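Side-chain contact in putative acyl-[acyl-carrier-protein]--UDP-N-acetylglucosamine O-acyltransferase (Bacteroides fragilis, PDB 4R36), which probably transfers an acyl chain from acyl carrier protein to UDP-N-acetylglucosamine, working as a trimeric left-handed beta-helix acyltransferase: residues Tyr232-Gln237 against Leu246-Ala251. Numbering follows the deposited sequence.
Sequences YRIIYQ and LTKVEA
Ile234 and Val249 form the middle of a helix pairing that shows how two antiparallel helices can be held together across an interface by aliphatic side-chain contacts, without a polar bond between the segments. The axes of 232-237 and 246-251 run at 166° to each other and approach to 9.1 Å. The nearest backbone pair is again Ile234 with Val249, their CA atoms 6.8 Å apart. From Val249 a single methyl, CG2, does the touching; chi1 of 169° sets CG1 anti to the backbone N and leaves CG2 beside that N, facing the isoleucines. It rests in the cleft between these two neighbours, meeting CG2 of Ile234 at 3.8 Å and CG1 of Ile235 at 4.1 Å.

Ile234, which buries the most surface here, points its CB at the partner helix and uses both branches unequally. Its CG2 methyl is shared between Val249 and the aliphatic stem of Lys248, whose CB is 4.0 Å from that CG2, while CD1 only grazes the valine methyl. Lys248 departs with CG anti to its own backbone N (chi1 -172°), a course that carries its CD past the same isoleucine methyl. One residue on, the CB bond of Ile235 runs alongside the partner helix, and CD1 at the end of the chain comes nearer, 4.1 Å from CD2 of Leu246.

Helix 257-267 closes over part of this layer, with Ile266 against Ile235 and Ile259 against Val249, and Val253 also touches Ile234. The contact therefore belongs to the small core of the C-terminal helical domain that follows the left-handed beta helix, away from the sugar-nucleotide site. No hydrogen bond or salt bridge links the two segments, so their mutual hold rests on shape and on exclusion of water from methyl groups, with the lysine contributing carbon rather than charge.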
# COMPACT_ATOMS: atom_id res chain seq x y z
N TYR A 232 -23.20 18.88 -14.81
CA TYR A 232 -21.77 18.70 -15.05
C TYR A 232 -21.28 18.97 -16.44
O TYR A 232 -20.12 19.35 -16.62
CB TYR A 232 -21.29 17.36 -14.51
CG TYR A 232 -21.16 17.38 -13.01
CD1 TYR A 232 -20.19 18.13 -12.40
CD2 TYR A 232 -22.01 16.61 -12.19
CE1 TYR A 232 -20.11 18.22 -11.00
CE2 TYR A 232 -21.90 16.62 -10.81
CZ TYR A 232 -20.92 17.42 -10.21
OH TYR A 232 -20.73 17.48 -8.85
N ARG A 233 -22.13 18.82 -17.43
CA ARG A 233 -21.84 19.36 -18.79
C ARG A 233 -21.66 20.83 -18.77
O ARG A 233 -20.77 21.35 -19.38
CB ARG A 233 -22.90 19.00 -19.84
CG ARG A 233 -22.96 17.56 -20.17
CD ARG A 233 -24.06 17.17 -21.19
NE ARG A 233 -24.13 15.70 -21.18
CZ ARG A 233 -25.17 14.93 -20.85
NH1 ARG A 233 -26.35 15.44 -20.53
NH2 ARG A 233 -25.02 13.60 -20.87
N ILE A 234 -22.51 21.55 -18.04
CA ILE A 234 -22.34 22.95 -17.88
C ILE A 234 -21.06 23.27 -17.14
O ILE A 234 -20.36 24.18 -17.50
CB ILE A 234 -23.54 23.60 -17.15
CG1 ILE A 234 -24.77 23.58 -18.07
CG2 ILE A 234 -23.23 25.04 -16.73
CD1 ILE A 234 -26.08 23.76 -17.33
N ILE A 235 -20.78 22.55 -16.05
CA ILE A 235 -19.65 22.88 -15.22
C ILE A 235 -18.31 22.58 -15.91
O ILE A 235 -17.39 23.37 -15.85
CB ILE A 235 -19.76 22.17 -13.83
CG1 ILE A 235 -20.87 22.83 -13.02
CG2 ILE A 235 -18.46 22.26 -13.03
CD1 ILE A 235 -21.46 21.96 -11.95
N TYR A 236 -18.20 21.44 -16.54
CA TYR A 236 -16.92 20.99 -17.04
C TYR A 236 -16.79 21.16 -18.55
O TYR A 236 -15.67 21.23 -19.00
CB TYR A 236 -16.70 19.51 -16.72
CG TYR A 236 -16.20 19.29 -15.33
CD1 TYR A 236 -14.88 19.62 -14.94
CD2 TYR A 236 -17.00 18.72 -14.39
CE1 TYR A 236 -14.43 19.42 -13.64
CE2 TYR A 236 -16.56 18.52 -13.07
CZ TYR A 236 -15.27 18.85 -12.71
OH TYR A 236 -14.84 18.62 -11.38
N GLN A 237 -17.87 21.18 -19.31
CA GLN A 237 -17.76 21.05 -20.79
C GLN A 237 -18.34 22.24 -21.55
O GLN A 237 -18.53 22.15 -22.71
CB GLN A 237 -18.45 19.76 -21.23
CG GLN A 237 -17.78 18.58 -20.55
CD GLN A 237 -18.36 17.24 -20.87
OE1 GLN A 237 -19.51 16.98 -20.66
NE2 GLN A 237 -17.51 16.36 -21.34
N LEU A 246 -22.06 27.99 -12.42
CA LEU A 246 -23.00 27.73 -11.36
C LEU A 246 -24.24 28.58 -11.53
O LEU A 246 -25.33 28.11 -11.32
CB LEU A 246 -22.37 27.85 -10.01
CG LEU A 246 -21.16 26.97 -9.67
CD1 LEU A 246 -20.62 27.28 -8.27
CD2 LEU A 246 -21.48 25.51 -9.83
N THR A 247 -24.07 29.81 -11.98
CA THR A 247 -25.21 30.64 -12.38
C THR A 247 -26.07 29.95 -13.39
O THR A 247 -27.29 29.90 -13.22
CB THR A 247 -24.74 32.01 -12.91
OG1 THR A 247 -24.11 32.69 -11.85
CG2 THR A 247 -25.91 32.86 -13.48
N LYS A 248 -25.49 29.41 -14.46
CA LYS A 248 -26.25 28.78 -15.47
C LYS A 248 -26.94 27.48 -15.00
O LYS A 248 -28.13 27.18 -15.36
CB LYS A 248 -25.38 28.47 -16.66
CG LYS A 248 -26.13 27.95 -17.90
CD LYS A 248 -25.21 27.85 -19.08
CE LYS A 248 -26.02 27.80 -20.36
NZ LYS A 248 -25.33 26.97 -21.36
N VAL A 249 -26.24 26.69 -14.18
CA VAL A 249 -26.86 25.52 -13.57
C VAL A 249 -28.11 25.93 -12.78
O VAL A 249 -29.16 25.28 -12.90
CB VAL A 249 -25.88 24.77 -12.61
CG1 VAL A 249 -26.67 23.73 -11.81
CG2 VAL A 249 -24.75 24.11 -13.37
N GLU A 250 -27.98 26.95 -11.96
CA GLU A 250 -29.11 27.43 -11.19
C GLU A 250 -30.27 27.92 -12.07
O GLU A 250 -31.41 27.76 -11.71
CB GLU A 250 -28.71 28.53 -10.21
CG GLU A 250 -27.90 27.96 -9.06
CD GLU A 250 -27.37 28.95 -8.04
OE1 GLU A 250 -26.89 30.04 -8.37
OE2 GLU A 250 -27.39 28.62 -6.82
N ALA A 251 -29.96 28.48 -13.22
CA ALA A 251 -30.98 29.02 -14.14
C ALA A 251 -31.60 27.99 -15.02
O ALA A 251 -32.73 28.11 -15.36
CB ALA A 251 -30.38 30.12 -15.03